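Local structure of D-3-phosphoglycerate dehydrogenase-related protein (Vibrio cholerae, 4S1V) at residues 74-77 and 83-86; 103-108 and 291-296; 191-194 and 198-201. The protein probably catalyses the NAD-dependent oxidation or reduction of D-2-hydroxyacids and their 2-oxo counterparts, possibly acting on 3-phosphoglycerate. All blocks are in the same frame, centred on the assembly; numbering follows the deposited sequence.

Contact 1 (74-77 and 83-86); sequences ISQT and HIDV
Gln76 and His83 approach from opposite directions and join through one short hydrogen bond, in which His83 NE2 donates to Gln76 OE1 at 2.6 Å with an N-H...O angle of 148°. On the imidazole side the bond is regular, since OE1 lies almost in the ring plane. On the amide side it is not: the donor stands above the carbonyl plane, and amide and ring are turned almost perpendicular, 85° apart. Two further bonds fix the rotation of the amide, because Gln76 NE2 donates to Thr77 O over 3.0 Å, nearly straight, and also bonds Arg55 O. With NE2 thus engaged, OE1 is the end that faces the histidine. Ile84 supplies the apolar half. Its CG1 is anti to the backbone N (chi1 -166°) and the chain runs on extended, which carries CD1 out to meet Ile74 CG2 tip to tip at 3.9 Å. The other branch of Ile84, CG2, lies 3.7 Å above the plane of the neighbouring His83 ring, toward its rim. Leu53 of strand 50-53 touches Ile74, Gln76 and His83 alike, while Cys89 of helix 86-91 packs on both isoleucines. The contact is thus characteristic of an alpha/beta fold with a parallel sheet, where the loop at the C-terminal end of strand 73-76, flanked by 50-53 and 95-98, leads into the next helix, 86-91.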
ATOM      1  N   ILE C  74      21.979 -33.095  28.467  1.00 25.69           N
ATOM      2  CA  ILE C  74      21.107 -32.341  27.586  1.00 24.00           C
ATOM      3  C   ILE C  74      19.709 -32.963  27.644  1.00 23.87           C
ATOM      4  O   ILE C  74      19.540 -34.143  27.355  1.00 23.53           O
ATOM      5  CB  ILE C  74      21.638 -32.330  26.150  1.00 22.83           C
ATOM      6  CG1 ILE C  74      22.931 -31.504  26.084  1.00 23.00           C
ATOM      7  CG2 ILE C  74      20.575 -31.791  25.199  1.00 22.39           C
ATOM      8  CD1 ILE C  74      23.666 -31.615  24.767  1.00 21.97           C
ATOM      9  N   SER C  75      18.715 -32.170  28.035  1.00 24.32           N
ATOM     10  CA  SER C  75      17.334 -32.646  28.044  1.00 24.75           C
ATOM     11  C   SER C  75      16.567 -32.008  26.898  1.00 24.42           C
ATOM     12  O   SER C  75      16.358 -30.797  26.879  1.00 25.42           O
ATOM     13  CB  SER C  75      16.650 -32.361  29.386  1.00 25.79           C
ATOM     14  OG  SER C  75      15.332 -32.909  29.413  1.00 24.83           O
ATOM     15  N   GLN C  76      16.164 -32.840  25.944  1.00 23.63           N
ATOM     16  CA  GLN C  76      15.528 -32.392  24.720  1.00 23.21           C
ATOM     17  C   GLN C  76      14.020 -32.299  24.909  1.00 23.33           C
ATOM     18  O   GLN C  76      13.395 -33.226  25.434  1.00 24.00           O
ATOM     19  CB  GLN C  76      15.871 -33.367  23.584  1.00 23.05           C
ATOM     20  CG  GLN C  76      15.336 -32.993  22.210  1.00 22.90           C
ATOM     21  CD  GLN C  76      15.912 -31.682  21.700  1.00 23.15           C
ATOM     22  OE1 GLN C  76      17.116 -31.564  21.506  1.00 24.11           O
ATOM     23  NE2 GLN C  76      15.048 -30.692  21.486  1.00 22.72           N
ATOM     24  N   THR C  77      13.440 -31.167  24.513  1.00 22.61           N
ATOM     25  CA  THR C  77      11.990 -31.070  24.365  1.00 22.06           C
ATOM     26  C   THR C  77      11.643 -31.815  23.081  1.00 22.70           C
ATOM     27  O   THR C  77      12.251 -31.562  22.027  1.00 22.72           O
ATOM     28  CB  THR C  77      11.501 -29.616  24.247  1.00 21.85           C
ATOM     29  OG1 THR C  77      12.285 -28.918  23.268  1.00 20.54           O
ATOM     30  CG2 THR C  77      11.574 -28.895  25.613  1.00 21.62           C
ATOM     31  N   HIS C  83      19.554 -31.432  14.654  1.00 29.93           N
ATOM     32  CA  HIS C  83      20.326 -30.403  15.353  1.00 29.69           C
ATOM     33  C   HIS C  83      21.268 -30.968  16.394  1.00 30.45           C
ATOM     34  O   HIS C  83      22.060 -30.217  16.984  1.00 28.88           O
ATOM     35  CB  HIS C  83      19.370 -29.424  16.024  1.00 28.47           C
ATOM     36  CG  HIS C  83      18.643 -30.025  17.195  1.00 27.21           C
ATOM     37  ND1 HIS C  83      17.714 -30.988  17.049  1.00 27.18           N
ATOM     38  CD2 HIS C  83      18.785 -29.814  18.565  1.00 27.32           C
ATOM     39  CE1 HIS C  83      17.263 -31.357  18.264  1.00 27.50           C
ATOM     40  NE2 HIS C  83      17.921 -30.636  19.191  1.00 26.65           N
ATOM     41  N   ILE C  84      21.189 -32.280  16.637  1.00 30.70           N
ATOM     42  CA  ILE C  84      21.953 -32.927  17.710  1.00 31.36           C
ATOM     43  C   ILE C  84      22.448 -34.335  17.323  1.00 32.37           C
ATOM     44  O   ILE C  84      21.746 -35.088  16.648  1.00 33.91           O
ATOM     45  CB  ILE C  84      21.154 -32.937  19.045  1.00 31.74           C
ATOM     46  CG1 ILE C  84      22.064 -33.287  20.235  1.00 32.15           C
ATOM     47  CG2 ILE C  84      19.936 -33.852  18.962  1.00 31.76           C
ATOM     48  CD1 ILE C  84      21.407 -33.143  21.599  1.00 32.66           C
ATOM     49  N   ASP C  85      23.662 -34.671  17.750  1.00 31.62           N
ATOM     50  CA  ASP C  85      24.304 -35.940  17.399  1.00 32.15           C
ATOM     51  C   ASP C  85      24.565 -36.744  18.670  1.00 31.49           C
ATOM     52  O   ASP C  85      25.590 -36.556  19.342  1.00 31.45           O
ATOM     53  CB  ASP C  85      25.614 -35.666  16.646  1.00 32.61           C
ATOM     54  CG  ASP C  85      26.282 -36.935  16.117  1.00 33.56           C
ATOM     55  OD1 ASP C  85      26.128 -38.029  16.710  1.00 32.61           O
ATOM     56  OD2 ASP C  85      26.993 -36.823  15.094  1.00 34.20           O
ATOM     57  N   VAL C  86      23.638 -37.642  18.989  1.00 31.58           N
ATOM     58  CA  VAL C  86      23.624 -38.315  20.298  1.00 32.17           C
ATOM     59  C   VAL C  86      24.874 -39.175  20.551  1.00 32.59           C
ATOM     60  O   VAL C  86      25.448 -39.101  21.640  1.00 31.75           O
ATOM     61  CB  VAL C  86      22.306 -39.090  20.539  1.00 31.82           C
ATOM     62  CG1 VAL C  86      22.329 -39.837  21.866  1.00 31.60           C
ATOM     63  CG2 VAL C  86      21.131 -38.129  20.498  1.00 32.31           C
TER

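Contact 2 (103-108 and 291-296); sequences PVAPAE and YVEKNS
Ala105 CB makes the close part of this contact, lying against the side of Glu293: it is 3.7 Å from Glu293 CB and 3.5 Å from Glu293 OE1. Ser296 CB closes the same small patch at 4.0 Å from Ala105 CB. With Glu293 CG anti to the backbone N (chi1 -175°) and the chain bent at chi2, the acid curls back over the first turn, where OE1 accepts from Ser296 N at 2.7 Å and OE2 from Asn295 N at 2.9 Å. These two bonds make Glu293 the N-cap of helix 294-312; both donors lie well out of the carboxylate plane. The packing is looser at Pro106, whose CD comes no closer than 4.4 Å to Tyr291 CA; Tyr291 CB points away from the helix, and its OH bonds Arg57. Val104 and Pro106 are partly exposed, beside helix 157-168. A second subunit closes the polar side: its Thr144 N donates to Glu293 OE2, and its Arg119 bonds Ala105 O. The starts of the long helices 104-119 and 294-312 thus meet by van der Waals packing, with no hydrogen bond between the segments, whereas the polar bonds of Glu293 serve its helix and the subunit interface; those N-H donors would probably favour a charged carboxylate.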
ATOM      1  N   PRO C 103       1.053 -33.371  18.396  1.00 23.55           N
ATOM      2  CA  PRO C 103       0.801 -32.954  17.004  1.00 23.58           C
ATOM      3  C   PRO C 103      -0.326 -31.930  16.844  1.00 23.32           C
ATOM      4  O   PRO C 103      -0.500 -31.384  15.753  1.00 23.64           O
ATOM      5  CB  PRO C 103       0.382 -34.265  16.320  1.00 23.51           C
ATOM      6  CG  PRO C 103      -0.238 -35.065  17.409  1.00 23.59           C
ATOM      7  CD  PRO C 103       0.450 -34.686  18.694  1.00 23.01           C
ATOM      8  N   VAL C 104      -1.078 -31.677  17.914  1.00 22.78           N
ATOM      9  CA  VAL C 104      -2.278 -30.837  17.842  1.00 22.50           C
ATOM     10  C   VAL C 104      -2.009 -29.364  17.497  1.00 21.70           C
ATOM     11  O   VAL C 104      -2.546 -28.862  16.512  1.00 20.52           O
ATOM     12  CB  VAL C 104      -3.172 -30.979  19.108  1.00 22.95           C
ATOM     13  CG1 VAL C 104      -4.424 -30.119  18.980  1.00 22.77           C
ATOM     14  CG2 VAL C 104      -3.571 -32.436  19.315  1.00 22.76           C
ATOM     15  N   ALA C 105      -1.191 -28.675  18.294  1.00 22.02           N
ATOM     16  CA  ALA C 105      -0.862 -27.263  18.000  1.00 21.55           C
ATOM     17  C   ALA C 105      -0.295 -27.020  16.596  1.00 20.92           C
ATOM     18  O   ALA C 105      -0.718 -26.075  15.934  1.00 21.45           O
ATOM     19  CB  ALA C 105       0.035 -26.660  19.064  1.00 21.00           C
ATOM     20  N   PRO C 106       0.669 -27.854  16.146  1.00 21.00           N
ATOM     21  CA  PRO C 106       1.153 -27.730  14.768  1.00 20.67           C
ATOM     22  C   PRO C 106       0.051 -27.893  13.726  1.00 19.90           C
ATOM     23  O   PRO C 106      -0.005 -27.123  12.782  1.00 18.72           O
ATOM     24  CB  PRO C 106       2.182 -28.859  14.627  1.00 20.95           C
ATOM     25  CG  PRO C 106       2.324 -29.488  15.970  1.00 21.09           C
ATOM     26  CD  PRO C 106       1.559 -28.692  16.971  1.00 21.19           C
ATOM     27  N   ALA C 107      -0.822 -28.881  13.904  1.00 20.10           N
ATOM     28  CA  ALA C 107      -1.914 -29.095  12.963  1.00 20.57           C
ATOM     29  C   ALA C 107      -2.820 -27.864  12.895  1.00 20.49           C
ATOM     30  O   ALA C 107      -3.092 -27.356  11.803  1.00 20.56           O
ATOM     31  CB  ALA C 107      -2.713 -30.335  13.335  1.00 20.14           C
ATOM     32  N   GLU C 108      -3.265 -27.391  14.063  1.00 20.86           N
ATOM     33  CA  GLU C 108      -4.116 -26.197  14.169  1.00 21.61           C
ATOM     34  C   GLU C 108      -3.447 -24.947  13.572  1.00 21.02           C
ATOM     35  O   GLU C 108      -4.108 -24.151  12.899  1.00 21.74           O
ATOM     36  CB  GLU C 108      -4.542 -25.938  15.630  1.00 22.30           C
ATOM     37  CG  GLU C 108      -5.473 -26.994  16.227  1.00 22.92           C
ATOM     38  CD  GLU C 108      -6.184 -26.548  17.507  1.00 24.38           C
ATOM     39  OE1 GLU C 108      -6.177 -25.329  17.822  1.00 23.82           O
ATOM     40  OE2 GLU C 108      -6.771 -27.422  18.202  1.00 23.28           O
ATOM     41  N   TYR C 291       4.681 -25.428  16.904  1.00 20.61           N
ATOM     42  CA  TYR C 291       4.729 -25.995  18.250  1.00 21.92           C
ATOM     43  C   TYR C 291       4.682 -24.953  19.377  1.00 21.99           C
ATOM     44  O   TYR C 291       4.650 -25.305  20.556  1.00 22.10           O
ATOM     45  CB  TYR C 291       5.948 -26.925  18.401  1.00 21.48           C
ATOM     46  CG  TYR C 291       7.302 -26.270  18.237  1.00 21.36           C
ATOM     47  CD1 TYR C 291       7.923 -25.627  19.313  1.00 21.57           C
ATOM     48  CD2 TYR C 291       7.981 -26.320  17.025  1.00 20.83           C
ATOM     49  CE1 TYR C 291       9.159 -25.023  19.180  1.00 21.40           C
ATOM     50  CE2 TYR C 291       9.233 -25.731  16.884  1.00 21.51           C
ATOM     51  CZ  TYR C 291       9.812 -25.085  17.970  1.00 21.66           C
ATOM     52  OH  TYR C 291      11.049 -24.500  17.859  1.00 22.77           O
ATOM     53  N   VAL C 292       4.665 -23.678  19.007  1.00 22.34           N
ATOM     54  CA  VAL C 292       4.751 -22.581  19.971  1.00 22.14           C
ATOM     55  C   VAL C 292       3.338 -22.234  20.444  1.00 22.34           C
ATOM     56  O   VAL C 292       2.629 -21.467  19.800  1.00 20.86           O
ATOM     57  CB  VAL C 292       5.463 -21.357  19.353  1.00 22.62           C
ATOM     58  CG1 VAL C 292       5.654 -20.249  20.388  1.00 21.82           C
ATOM     59  CG2 VAL C 292       6.811 -21.779  18.777  1.00 22.04           C
ATOM     60  N   GLU C 293       2.950 -22.813  21.577  1.00 22.43           N
ATOM     61  CA  GLU C 293       1.568 -22.783  22.042  1.00 23.93           C
ATOM     62  C   GLU C 293       1.535 -23.187  23.521  1.00 24.76           C
ATOM     63  O   GLU C 293       2.397 -23.949  23.972  1.00 24.51           O
ATOM     64  CB  GLU C 293       0.730 -23.729  21.170  1.00 24.29           C
ATOM     65  CG  GLU C 293      -0.770 -23.732  21.430  1.00 24.65           C
ATOM     66  CD  GLU C 293      -1.164 -24.757  22.480  1.00 24.76           C
ATOM     67  OE1 GLU C 293      -0.645 -25.896  22.448  1.00 25.02           O
ATOM     68  OE2 GLU C 293      -1.991 -24.420  23.341  1.00 25.52           O
ATOM     69  N   LYS C 294       0.570 -22.652  24.275  1.00 25.37           N
ATOM     70  CA  LYS C 294       0.478 -22.889  25.733  1.00 25.72           C
ATOM     71  C   LYS C 294       0.541 -24.372  26.122  1.00 23.92           C
ATOM     72  O   LYS C 294       1.512 -24.807  26.760  1.00 21.96           O
ATOM     73  CB  LYS C 294      -0.776 -22.217  26.327  1.00 27.60           C
ATOM     74  CG  LYS C 294      -0.854 -22.227  27.857  1.00 30.70           C
ATOM     75  CD  LYS C 294       0.125 -21.237  28.480  1.00 33.41           C
ATOM     76  CE  LYS C 294      -0.142 -20.992  29.959  1.00 34.92           C
ATOM     77  NZ  LYS C 294       0.285 -22.127  30.830  1.00 36.68           N
ATOM     78  N   ASN C 295      -0.481 -25.136  25.725  1.00 24.12           N
ATOM     79  CA  ASN C 295      -0.564 -26.575  26.009  1.00 24.86           C
ATOM     80  C   ASN C 295       0.639 -27.367  25.502  1.00 23.33           C
ATOM     81  O   ASN C 295       1.201 -28.183  26.228  1.00 22.73           O
ATOM     82  CB  ASN C 295      -1.857 -27.177  25.435  1.00 28.01           C
ATOM     83  CG  ASN C 295      -3.103 -26.472  25.935  1.00 31.32           C
ATOM     84  OD1 ASN C 295      -3.294 -26.295  27.140  1.00 32.89           O
ATOM     85  ND2 ASN C 295      -3.959 -26.060  25.005  1.00 33.71           N
ATOM     86  N   SER C 296       1.019 -27.120  24.251  1.00 23.11           N
ATOM     87  CA  SER C 296       2.230 -27.706  23.662  1.00 22.62           C
ATOM     88  C   SER C 296       3.502 -27.475  24.512  1.00 21.59           C
ATOM     89  O   SER C 296       4.245 -28.420  24.799  1.00 20.70           O
ATOM     90  CB  SER C 296       2.420 -27.177  22.240  1.00 22.37           C
ATOM     91  OG  SER C 296       3.535 -27.785  21.618  1.00 23.73           O
TER

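Contact 3 (191-194 and 198-201); sequences QAAA and EFFA
Glu198 reaches from its helix to the loop just after strand 191-192 and bonds the backbone of Ala194. From CB the chain goes out anti to the backbone N (chi1 164°) and stays extended through CG, so the first contacts across to the other segment are made by the carboxylate. CD lies 3.9 Å from Ala194 CB. At the tip both oxygens lie 3.8 Å from Ala194 CB, but only OE2 accepts from Ala194 N, at 2.9 Å, while OE1 has a long, weak ion pair with Lys202. The hydrogen bond is nearly straight at the hydrogen, 167°, yet the N-H comes from well above the carboxylate plane, 64° out of it. OE2 also sits 3.3 Å from Ala193 CA, close against the backbone. Beside this hydrogen bond, Ala193 CB packs on Phe199 CB at 3.9 Å, the phenylalanine ring continuing inward. Ala193 and Phe199 both touch Leu174 of strand 173-176, and Phe199 goes on to Trp153 of strand 150-153 and Leu206 of strand 205-208. Helix 196-202 therefore lies over one face of the parallel Rossmann-type sheet near its 191-192 edge, linking that strand to 205-208 on the far side of 150-153.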
ATOM      1  N   GLN C 191      -8.312 -39.786  -1.469  1.00 24.00           N
ATOM      2  CA  GLN C 191      -7.666 -40.228  -2.702  1.00 23.94           C
ATOM      3  C   GLN C 191      -6.168 -40.400  -2.494  1.00 23.10           C
ATOM      4  O   GLN C 191      -5.557 -39.671  -1.711  1.00 22.40           O
ATOM      5  CB  GLN C 191      -7.913 -39.241  -3.844  1.00 23.95           C
ATOM      6  CG  GLN C 191      -9.371 -38.881  -4.070  1.00 24.47           C
ATOM      7  CD  GLN C 191      -9.532 -37.821  -5.137  1.00 26.27           C
ATOM      8  OE1 GLN C 191      -9.237 -38.059  -6.310  1.00 27.34           O
ATOM      9  NE2 GLN C 191     -10.013 -36.642  -4.741  1.00 26.32           N
ATOM     10  N   ALA C 192      -5.597 -41.381  -3.189  1.00 22.66           N
ATOM     11  CA  ALA C 192      -4.152 -41.491  -3.339  1.00 23.78           C
ATOM     12  C   ALA C 192      -3.771 -41.040  -4.742  1.00 24.82           C
ATOM     13  O   ALA C 192      -4.343 -41.514  -5.729  1.00 24.42           O
ATOM     14  CB  ALA C 192      -3.686 -42.917  -3.097  1.00 23.14           C
ATOM     15  N   ALA C 193      -2.817 -40.111  -4.823  1.00 25.26           N
ATOM     16  CA  ALA C 193      -2.275 -39.670  -6.102  1.00 25.48           C
ATOM     17  C   ALA C 193      -1.540 -40.827  -6.775  1.00 26.28           C
ATOM     18  O   ALA C 193      -0.859 -41.605  -6.102  1.00 27.26           O
ATOM     19  CB  ALA C 193      -1.341 -38.479  -5.908  1.00 25.65           C
ATOM     20  N   ALA C 194      -1.699 -40.933  -8.094  1.00 25.58           N
ATOM     21  CA  ALA C 194      -1.051 -41.962  -8.903  1.00 25.66           C
ATOM     22  C   ALA C 194       0.469 -41.826  -8.852  1.00 26.29           C
ATOM     23  O   ALA C 194       1.181 -42.827  -8.769  1.00 25.89           O
ATOM     24  CB  ALA C 194      -1.535 -41.882 -10.347  1.00 24.44           C
ATOM     25  N   GLU C 198       1.074 -36.144 -10.817  1.00 28.67           N
ATOM     26  CA  GLU C 198      -0.366 -35.920 -10.635  1.00 27.85           C
ATOM     27  C   GLU C 198      -0.668 -35.083  -9.377  1.00 26.04           C
ATOM     28  O   GLU C 198      -1.557 -34.233  -9.388  1.00 26.21           O
ATOM     29  CB  GLU C 198      -1.124 -37.257 -10.588  1.00 29.56           C
ATOM     30  CG  GLU C 198      -2.532 -37.154 -10.016  1.00 30.87           C
ATOM     31  CD  GLU C 198      -3.331 -38.443 -10.121  1.00 32.91           C
ATOM     32  OE1 GLU C 198      -3.675 -38.855 -11.249  1.00 34.56           O
ATOM     33  OE2 GLU C 198      -3.642 -39.033  -9.068  1.00 33.39           O
ATOM     34  N   PHE C 199       0.076 -35.335  -8.303  1.00 24.39           N
ATOM     35  CA  PHE C 199      -0.121 -34.655  -7.029  1.00 22.28           C
ATOM     36  C   PHE C 199       0.087 -33.151  -7.170  1.00 22.76           C
ATOM     37  O   PHE C 199      -0.768 -32.373  -6.765  1.00 22.15           O
ATOM     38  CB  PHE C 199       0.798 -35.262  -5.954  1.00 21.42           C
ATOM     39  CG  PHE C 199       0.675 -34.617  -4.591  1.00 20.47           C
ATOM     40  CD1 PHE C 199      -0.496 -34.740  -3.842  1.00 19.76           C
ATOM     41  CD2 PHE C 199       1.746 -33.911  -4.045  1.00 19.69           C
ATOM     42  CE1 PHE C 199      -0.593 -34.158  -2.584  1.00 19.66           C
ATOM     43  CE2 PHE C 199       1.654 -33.330  -2.787  1.00 19.57           C
ATOM     44  CZ  PHE C 199       0.482 -33.448  -2.057  1.00 19.28           C
ATOM     45  N   PHE C 200       1.203 -32.737  -7.772  1.00 23.32           N
ATOM     46  CA  PHE C 200       1.461 -31.310  -7.972  1.00 23.85           C
ATOM     47  C   PHE C 200       0.539 -30.654  -8.990  1.00 24.75           C
ATOM     48  O   PHE C 200       0.197 -29.478  -8.848  1.00 24.35           O
ATOM     49  CB  PHE C 200       2.938 -31.040  -8.296  1.00 23.96           C
ATOM     50  CG  PHE C 200       3.813 -31.022  -7.079  1.00 22.87           C
ATOM     51  CD1 PHE C 200       4.266 -32.206  -6.517  1.00 23.50           C
ATOM     52  CD2 PHE C 200       4.158 -29.819  -6.472  1.00 23.45           C
ATOM     53  CE1 PHE C 200       5.056 -32.198  -5.373  1.00 23.23           C
ATOM     54  CE2 PHE C 200       4.951 -29.800  -5.334  1.00 22.84           C
ATOM     55  CZ  PHE C 200       5.401 -30.995  -4.784  1.00 23.21           C
ATOM     56  N   ALA C 201       0.123 -31.417 -10.001  1.00 25.50           N
ATOM     57  CA  ALA C 201      -0.775 -30.894 -11.029  1.00 26.53           C
ATOM     58  C   ALA C 201      -2.188 -30.615 -10.504  1.00 26.76           C
ATOM     59  O   ALA C 201      -2.809 -29.626 -10.898  1.00 27.31           O
ATOM     60  CB  ALA C 201      -0.826 -31.840 -12.224  1.00 26.95           C
TER

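How the contacts relate
The three contacts lie in different parts of the fold. Contacts 1 and 2 are both buried, their nearest atoms about 6 Å apart, and helix 294-312, which begins in contact 2, also packs on Ser75 and Thr77 of contact 1. Contact 3, partly buried and at an edge of the seven-stranded sheet, has its centre about 36 Å from that of contact 1 and is nested in the chain between the segments of contact 2. Contacts 1 and 3 are local strand-to-loop and strand-to-helix closures, each combining one hydrogen bond with an apolar pair. Contact 2 instead joins two helix starts 183 residues apart without a hydrogen bond, and it alone meets another subunit.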